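Long-range contacts in PHOX (Pseudomonas fluorescens, PDB 4A9V), which hydrolyses phosphate monoesters as an alkaline phosphatase, using a complex iron-calcium cofactor held by a beta-propeller: residues A[276-281]-A[389-394]; A[285-290]-A[299-304]; A[395-400]-A[429-434]. One frame throughout, in Å; residues are numbered along the deposited sequence.

Contact 1 (A[276-281]-A[389-394]); sequences ALAETD and IVVSPK. With LI (lithium ion), chain C.
A276 faces I389 and V391 where strands 276-279 and 389-391 run roughly parallel, at 31°, with axes 6.3 Å apart at their closest. The two backbones are not hydrogen-bonded to each other. The nearest CA atoms, those of A276 and V390, are 5.5 Å apart. The strands meet through apolar side chains: two alanines on one side, a valine and an isoleucine on the other. A276 CB lies 3.3 Å from I389 O and 3.8 Å from I389 CG2. The same I389 oxygen accepts a hydrogen bond from N274 ND2, so it is satisfied although a methyl group lies against it. V391 makes the second half of the contact with one branch. Its CG1 is anti to the backbone N (chi1 178°), which leaves CG2 beside that nitrogen and facing the other strand. CG2 lies 3.9 Å from L277 O and touches A276 CB and A278 CB at 4.3 Å each. It therefore spans the two alanines that point toward it. L277 points away from this interface.

At the end of its strand, E279 holds a modelled lithium ion through both carboxylate oxygens. The ion is implausibly close to E279 CD, so its exact position is doubtful. H309 NE2 is hydrogen-bonded to E279 OE2. S392 OG accepts from K394 N in an ST turn after the other strand.

Each strand has a further neighbour in its own part of the sheet. Strand 276-279 pairs with strand 284-290, and strand 386-391 pairs with strand 398-402. V390 also packs on L481 and F483 of strand 478-483. The arrangement is consistent with the inner strands of two adjacent propeller blades.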
# COMPACT_ATOMS: atom_id res chain seq x y z
N ALA A 276 4.61 7.58 -3.44
CA ALA A 276 3.97 8.52 -4.36
C ALA A 276 5.02 9.37 -5.05
O ALA A 276 5.72 10.14 -4.39
CB ALA A 276 2.98 9.41 -3.62
N LEU A 277 5.13 9.24 -6.37
CA LEU A 277 6.15 9.96 -7.13
C LEU A 277 5.73 11.38 -7.46
O LEU A 277 4.61 11.63 -7.91
CB LEU A 277 6.46 9.21 -8.43
CG LEU A 277 7.62 8.22 -8.38
CD1 LEU A 277 8.96 8.94 -8.29
CD2 LEU A 277 7.46 7.21 -7.27
N ALA A 278 6.70 12.29 -7.38
CA ALA A 278 6.57 13.64 -7.87
C ALA A 278 7.95 14.08 -8.35
O ALA A 278 8.89 13.29 -8.36
CB ALA A 278 6.05 14.56 -6.76
N GLU A 279 8.06 15.34 -8.73
CA GLU A 279 9.31 15.85 -9.27
C GLU A 279 9.47 17.28 -8.78
O GLU A 279 8.52 18.05 -8.77
CB GLU A 279 9.25 15.82 -10.81
CG GLU A 279 10.55 16.18 -11.53
CD GLU A 279 10.49 15.96 -13.04
OE1 GLU A 279 9.48 15.47 -13.58
OE2 GLU A 279 11.53 16.19 -13.71
N THR A 280 10.68 17.62 -8.34
CA THR A 280 10.98 19.01 -7.98
C THR A 280 10.97 19.90 -9.23
O THR A 280 11.06 19.42 -10.36
CB THR A 280 12.35 19.15 -7.31
OG1 THR A 280 13.37 18.89 -8.28
CG2 THR A 280 12.50 18.21 -6.13
N ASP A 281 10.90 21.21 -9.02
CA ASP A 281 10.95 22.12 -10.15
C ASP A 281 12.26 21.97 -10.93
O ASP A 281 12.28 22.12 -12.15
CB ASP A 281 10.78 23.56 -9.69
CG ASP A 281 9.35 23.90 -9.33
OD1 ASP A 281 8.46 23.02 -9.34
OD2 ASP A 281 9.09 25.09 -9.05
N ILE A 389 -0.64 7.67 -0.26
CA ILE A 389 -0.42 9.06 -0.66
C ILE A 389 -0.52 9.15 -2.17
O ILE A 389 -0.02 8.28 -2.89
CB ILE A 389 0.96 9.54 -0.17
CG1 ILE A 389 1.04 9.45 1.35
CG2 ILE A 389 1.22 10.97 -0.64
CD1 ILE A 389 2.42 9.69 1.93
N VAL A 390 -1.15 10.23 -2.66
CA VAL A 390 -1.18 10.50 -4.10
C VAL A 390 -0.92 11.98 -4.33
O VAL A 390 -1.16 12.82 -3.46
CB VAL A 390 -2.52 10.09 -4.76
CG1 VAL A 390 -2.69 8.58 -4.75
CG2 VAL A 390 -3.70 10.80 -4.10
N VAL A 391 -0.47 12.29 -5.54
CA VAL A 391 -0.15 13.64 -5.95
C VAL A 391 -1.06 14.00 -7.13
O VAL A 391 -1.09 13.28 -8.13
CB VAL A 391 1.33 13.73 -6.39
CG1 VAL A 391 1.66 15.14 -6.86
CG2 VAL A 391 2.26 13.33 -5.24
N SER A 392 -1.81 15.09 -7.04
CA SER A 392 -2.69 15.46 -8.14
C SER A 392 -1.89 15.72 -9.40
O SER A 392 -0.98 16.54 -9.39
CB SER A 392 -3.46 16.73 -7.80
OG SER A 392 -4.09 17.23 -8.96
N PRO A 393 -2.33 15.16 -10.53
CA PRO A 393 -1.67 15.48 -11.80
C PRO A 393 -2.06 16.86 -12.33
O PRO A 393 -1.43 17.35 -13.26
CB PRO A 393 -2.18 14.38 -12.74
CG PRO A 393 -3.51 14.00 -12.18
CD PRO A 393 -3.36 14.12 -10.68
N LYS A 394 -3.09 17.46 -11.74
CA LYS A 394 -3.57 18.77 -12.18
C LYS A 394 -2.89 19.91 -11.44
O LYS A 394 -2.58 20.92 -12.06
CB LYS A 394 -5.09 18.86 -12.03
CG LYS A 394 -5.86 17.95 -12.97
CD LYS A 394 -5.62 18.34 -14.42
CE LYS A 394 -6.67 17.75 -15.35
NZ LYS A 394 -6.42 18.15 -16.76
LI LI C . 9.87 17.34 -13.58
O HOH W 1 9.16 19.53 -12.46
O HOH W 2 10.53 17.79 -15.95

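Contact 2 (A[285-290]-A[299-304]); sequences AVVYMG and YKFVSR
V287 pairs with F301, and M289 with Y299, as hydrogen-bonded pairs of an antiparallel ladder whose strands run at 164°. V287 N gives to F301 O at 2.8 Å and F301 N returns to V287 O. M289 and Y299 bond in the same reciprocal way. V286 with V302 and Y288 with K300 are non-hydrogen-bonded pairs that alternate with these. Their alpha carbons make CA-H...O contacts, such as V286 CA to F301 O at 3.2 Å.

The ladder ends in a bond to a side chain. S303 N gives to A285 O at 2.8 Å, while A285 N gives to S303 OG at 2.9 Å. The serine hydroxyl lies between its own backbone N and carbonyl carbon (chi1 68°), which turns it back to A285. It is also hydrogen-bonded to D305 O.

Apolar contacts occupy both faces of the sheet. On the face of V287, M289, Y299 and F301, the methionine bends at its last torsion (chi3 -72°). This brings M289 CE to 4.0 Å from F301 CB, with the two side chains alongside each other. On the other face, the extended K300 chain runs beside Y288, with K300 CG 3.7 Å from Y288 CE1. V286 CG1 lies over one face of the Y288 ring, toward its rim.

Polar groups gather at the far end of that pair. A water bridges Y288 OH and K300 NZ, at 2.9 Å from each. H439 also holds both, through ND1 and its backbone O respectively. The K300 ammonium makes a cation-pi contact with W345.

Strands 284-290 and 296-303 form a beta hairpin, consistent with the second and third strands of a propeller blade, between 276-279 and 322-329.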
# COMPACT_ATOMS: atom_id res chain seq x y z
N ALA A 285 13.72 13.54 -8.46
CA ALA A 285 12.62 12.68 -8.05
C ALA A 285 12.25 12.92 -6.59
O ALA A 285 13.13 13.11 -5.74
CB ALA A 285 12.98 11.22 -8.26
N VAL A 286 10.96 12.87 -6.32
CA VAL A 286 10.42 12.96 -4.97
C VAL A 286 9.51 11.76 -4.75
O VAL A 286 8.73 11.38 -5.62
CB VAL A 286 9.61 14.28 -4.81
CG1 VAL A 286 8.99 14.37 -3.43
CG2 VAL A 286 10.51 15.48 -5.09
N VAL A 287 9.66 11.14 -3.58
CA VAL A 287 8.83 10.00 -3.21
C VAL A 287 8.24 10.24 -1.82
O VAL A 287 8.97 10.28 -0.83
CB VAL A 287 9.64 8.68 -3.20
CG1 VAL A 287 8.69 7.51 -2.99
CG2 VAL A 287 10.46 8.52 -4.47
N TYR A 288 6.93 10.47 -1.75
CA TYR A 288 6.24 10.61 -0.46
C TYR A 288 5.80 9.23 0.04
O TYR A 288 5.33 8.40 -0.74
CB TYR A 288 5.00 11.51 -0.60
CG TYR A 288 5.31 12.94 -0.97
CD1 TYR A 288 5.74 13.85 -0.02
CD2 TYR A 288 5.07 13.42 -2.25
CE1 TYR A 288 5.97 15.17 -0.34
CE2 TYR A 288 5.30 14.74 -2.59
CZ TYR A 288 5.73 15.63 -1.62
OH TYR A 288 5.95 16.95 -1.92
N MET A 289 5.96 8.98 1.34
CA MET A 289 5.80 7.64 1.90
C MET A 289 5.16 7.70 3.29
O MET A 289 5.70 8.35 4.18
CB MET A 289 7.16 6.97 2.03
CG MET A 289 7.83 6.67 0.70
SD MET A 289 9.50 6.01 0.88
CE MET A 289 10.37 7.49 1.41
N GLY A 290 4.16 6.86 3.51
CA GLY A 290 3.57 6.70 4.83
C GLY A 290 4.07 5.44 5.52
O GLY A 290 4.39 4.44 4.87
N TYR A 299 6.89 10.45 5.54
CA TYR A 299 8.25 10.67 5.07
C TYR A 299 8.26 11.17 3.62
O TYR A 299 7.28 11.06 2.88
CB TYR A 299 9.07 9.37 5.16
CG TYR A 299 9.24 8.82 6.55
CD1 TYR A 299 8.22 8.08 7.16
CD2 TYR A 299 10.44 8.96 7.24
CE1 TYR A 299 8.39 7.55 8.43
CE2 TYR A 299 10.62 8.40 8.49
CZ TYR A 299 9.60 7.70 9.08
OH TYR A 299 9.81 7.16 10.33
N LYS A 300 9.41 11.69 3.20
CA LYS A 300 9.61 12.22 1.85
C LYS A 300 11.07 12.02 1.47
O LYS A 300 11.96 12.49 2.17
CB LYS A 300 9.27 13.71 1.84
CG LYS A 300 9.54 14.45 0.54
CD LYS A 300 9.47 15.95 0.81
CE LYS A 300 9.63 16.79 -0.44
NZ LYS A 300 9.66 18.24 -0.08
N PHE A 301 11.31 11.37 0.34
CA PHE A 301 12.66 11.23 -0.19
C PHE A 301 12.80 12.13 -1.40
O PHE A 301 11.91 12.20 -2.25
CB PHE A 301 12.91 9.78 -0.61
CG PHE A 301 14.25 9.56 -1.26
CD1 PHE A 301 15.40 9.44 -0.51
CD2 PHE A 301 14.35 9.50 -2.64
CE1 PHE A 301 16.63 9.29 -1.12
CE2 PHE A 301 15.57 9.30 -3.25
CZ PHE A 301 16.72 9.19 -2.49
N VAL A 302 13.93 12.82 -1.49
CA VAL A 302 14.25 13.64 -2.66
C VAL A 302 15.60 13.21 -3.22
O VAL A 302 16.59 13.18 -2.49
CB VAL A 302 14.30 15.14 -2.32
CG1 VAL A 302 14.57 15.95 -3.58
CG2 VAL A 302 13.01 15.58 -1.64
N SER A 303 15.64 12.82 -4.49
CA SER A 303 16.87 12.29 -5.06
C SER A 303 17.94 13.37 -5.17
O SER A 303 17.66 14.56 -5.30
CB SER A 303 16.62 11.64 -6.43
OG SER A 303 16.25 12.58 -7.41
N ARG A 304 19.19 12.92 -5.21
CA ARG A 304 20.32 13.78 -5.51
C ARG A 304 20.30 14.23 -6.96
O ARG A 304 20.51 15.40 -7.25
CB ARG A 304 21.62 13.02 -5.23
CG ARG A 304 22.90 13.81 -5.51
CD ARG A 304 24.12 12.90 -5.50
NE ARG A 304 24.07 11.94 -6.59
CZ ARG A 304 24.86 10.88 -6.71
NH1 ARG A 304 25.72 10.58 -5.74
NH2 ARG A 304 24.73 10.08 -7.75
O HOH W 3 6.80 18.95 -0.06

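Contact 3 (A[395-400]-A[429-434]); sequences DGQVYC and ILRWRT
The indole face of W432 packs against V398. V398 CB is 3.6 Å from the centroid of the five-membered ring and only 16° off its normal, a CH-pi contact. V398 CG1 meets the six-membered part, 3.4 Å from W432 CZ2. The tryptophan CG sits between its backbone N and carbonyl carbon (chi1 60°), which folds the indole across to the neighbouring strand. C400 CB also touches the ring, 3.8 Å from W432 CZ3. W432 NE1 is buried there without a hydrogen-bond partner. V398 with W432 and C400 with L430 are hydrogen-bonded pairs of an antiparallel sheet. These strands are consistent with the middle strands of a four-stranded propeller blade, between 386-391 and 443-451.

On the opposite face, R431 runs alongside Y399. A bend at chi3 brings R431 CD to 3.4 Å from Y399 CZ. R431 NH1 then gives to Y399 OH at 3.0 Å, nearly in the guanidinium plane. D447 takes the R431 NE in a salt bridge, and P516 O is a second partner of NH1. Before the strand, D395 OD1 accepts from Q397 N at 3.1 Å in an Asx turn. Water bridges G396 O and T434 N.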
# COMPACT_ATOMS: atom_id res chain seq x y z
N ASP A 395 -2.70 19.79 -10.13
CA ASP A 395 -2.16 20.91 -9.37
C ASP A 395 -1.10 20.54 -8.34
O ASP A 395 -0.59 21.41 -7.63
CB ASP A 395 -3.27 21.75 -8.73
CG ASP A 395 -3.90 21.09 -7.51
OD1 ASP A 395 -3.54 19.96 -7.14
OD2 ASP A 395 -4.76 21.76 -6.89
N GLY A 396 -0.69 19.28 -8.34
CA GLY A 396 0.43 18.86 -7.52
C GLY A 396 0.19 18.73 -6.03
O GLY A 396 1.09 18.37 -5.29
N GLN A 397 -1.06 18.96 -5.60
CA GLN A 397 -1.39 18.84 -4.18
C GLN A 397 -1.41 17.38 -3.76
O GLN A 397 -1.70 16.48 -4.56
CB GLN A 397 -2.73 19.51 -3.88
CG GLN A 397 -2.68 21.03 -4.01
CD GLN A 397 -3.83 21.73 -3.30
OE1 GLN A 397 -3.81 21.88 -2.08
NE2 GLN A 397 -4.87 22.05 -4.05
N VAL A 398 -1.00 17.14 -2.52
CA VAL A 398 -0.69 15.80 -2.07
C VAL A 398 -1.76 15.38 -1.05
O VAL A 398 -2.14 16.18 -0.19
CB VAL A 398 0.71 15.77 -1.42
CG1 VAL A 398 1.13 14.34 -1.10
CG2 VAL A 398 1.73 16.42 -2.34
N TYR A 399 -2.23 14.14 -1.15
CA TYR A 399 -3.32 13.63 -0.32
C TYR A 399 -2.86 12.35 0.35
O TYR A 399 -2.20 11.52 -0.29
CB TYR A 399 -4.55 13.33 -1.18
CG TYR A 399 -5.14 14.53 -1.87
CD1 TYR A 399 -4.49 15.14 -2.94
CD2 TYR A 399 -6.36 15.06 -1.47
CE1 TYR A 399 -4.99 16.28 -3.53
CE2 TYR A 399 -6.89 16.17 -2.08
CZ TYR A 399 -6.21 16.79 -3.11
OH TYR A 399 -6.72 17.94 -3.65
N CYS A 400 -3.18 12.18 1.63
CA CYS A 400 -2.74 11.04 2.41
C CYS A 400 -3.91 10.59 3.29
O CYS A 400 -4.47 11.39 4.04
CB CYS A 400 -1.58 11.46 3.31
SG CYS A 400 -0.88 10.15 4.34
N ILE A 429 -8.77 12.30 5.60
CA ILE A 429 -7.83 12.48 4.49
C ILE A 429 -7.16 13.84 4.62
O ILE A 429 -7.83 14.89 4.66
CB ILE A 429 -8.49 12.33 3.11
CG1 ILE A 429 -9.19 10.97 3.01
CG2 ILE A 429 -7.44 12.50 2.02
CD1 ILE A 429 -9.90 10.73 1.70
N LEU A 430 -5.84 13.80 4.72
CA LEU A 430 -4.98 14.95 4.86
C LEU A 430 -4.47 15.40 3.49
O LEU A 430 -4.14 14.57 2.65
CB LEU A 430 -3.80 14.53 5.75
CG LEU A 430 -2.60 15.44 5.87
CD1 LEU A 430 -2.96 16.76 6.54
CD2 LEU A 430 -1.51 14.72 6.64
N ARG A 431 -4.47 16.71 3.26
CA ARG A 431 -3.93 17.29 2.04
C ARG A 431 -2.83 18.27 2.40
O ARG A 431 -2.95 19.00 3.38
CB ARG A 431 -5.05 18.02 1.27
CG ARG A 431 -4.57 18.89 0.13
CD ARG A 431 -5.70 19.29 -0.81
NE ARG A 431 -6.76 20.00 -0.11
CZ ARG A 431 -7.96 20.24 -0.62
NH1 ARG A 431 -8.24 19.87 -1.87
NH2 ARG A 431 -8.89 20.83 0.12
N TRP A 432 -1.79 18.35 1.57
CA TRP A 432 -0.86 19.46 1.67
C TRP A 432 -0.49 20.01 0.32
O TRP A 432 -0.56 19.34 -0.71
CB TRP A 432 0.40 19.15 2.49
CG TRP A 432 1.26 18.02 1.99
CD1 TRP A 432 2.37 18.08 1.15
CD2 TRP A 432 1.20 16.63 2.43
NE1 TRP A 432 2.96 16.85 1.04
CE2 TRP A 432 2.31 15.94 1.79
CE3 TRP A 432 0.38 15.93 3.29
CZ2 TRP A 432 2.56 14.59 2.02
CZ3 TRP A 432 0.62 14.57 3.49
CH2 TRP A 432 1.67 13.91 2.85
N ARG A 433 -0.14 21.29 0.34
CA ARG A 433 0.33 22.02 -0.83
C ARG A 433 1.75 22.53 -0.55
O ARG A 433 1.97 23.36 0.34
CB ARG A 433 -0.58 23.20 -1.13
CG ARG A 433 -0.15 23.97 -2.36
CD ARG A 433 -1.13 25.08 -2.68
NE ARG A 433 -0.74 25.78 -3.89
CZ ARG A 433 -1.45 26.76 -4.44
NH1 ARG A 433 -2.59 27.14 -3.90
NH2 ARG A 433 -1.04 27.30 -5.58
N THR A 434 2.70 21.95 -1.25
CA THR A 434 4.10 22.28 -1.07
C THR A 434 4.36 23.74 -1.45
O THR A 434 3.78 24.27 -2.40
CB THR A 434 4.97 21.30 -1.88
OG1 THR A 434 6.33 21.38 -1.45
CG2 THR A 434 4.87 21.56 -3.38
O HOH W 4 1.68 20.50 -3.50

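In the fold
Contact 2 and contact 3 each join strands within a blade of their own, and contact 1 brings the two apparent blades together at their inner strands. Contact 1 shares backbone bonds with both. A278 N lies 2.8 Å from V286 O of contact 2, and V390 O lies 2.9 Å from Y399 N of contact 3. Its centre is about 10 Å from that of contact 2 and about 9 Å from that of contact 3. Contacts 2 and 3 meet directly where the rings of Y288 and W432 pack edge-to-face. The I389 side chain is about 7 Å from those of the calcium ligands E273 and E387, and about 11 Å from the mu-oxo-diiron group.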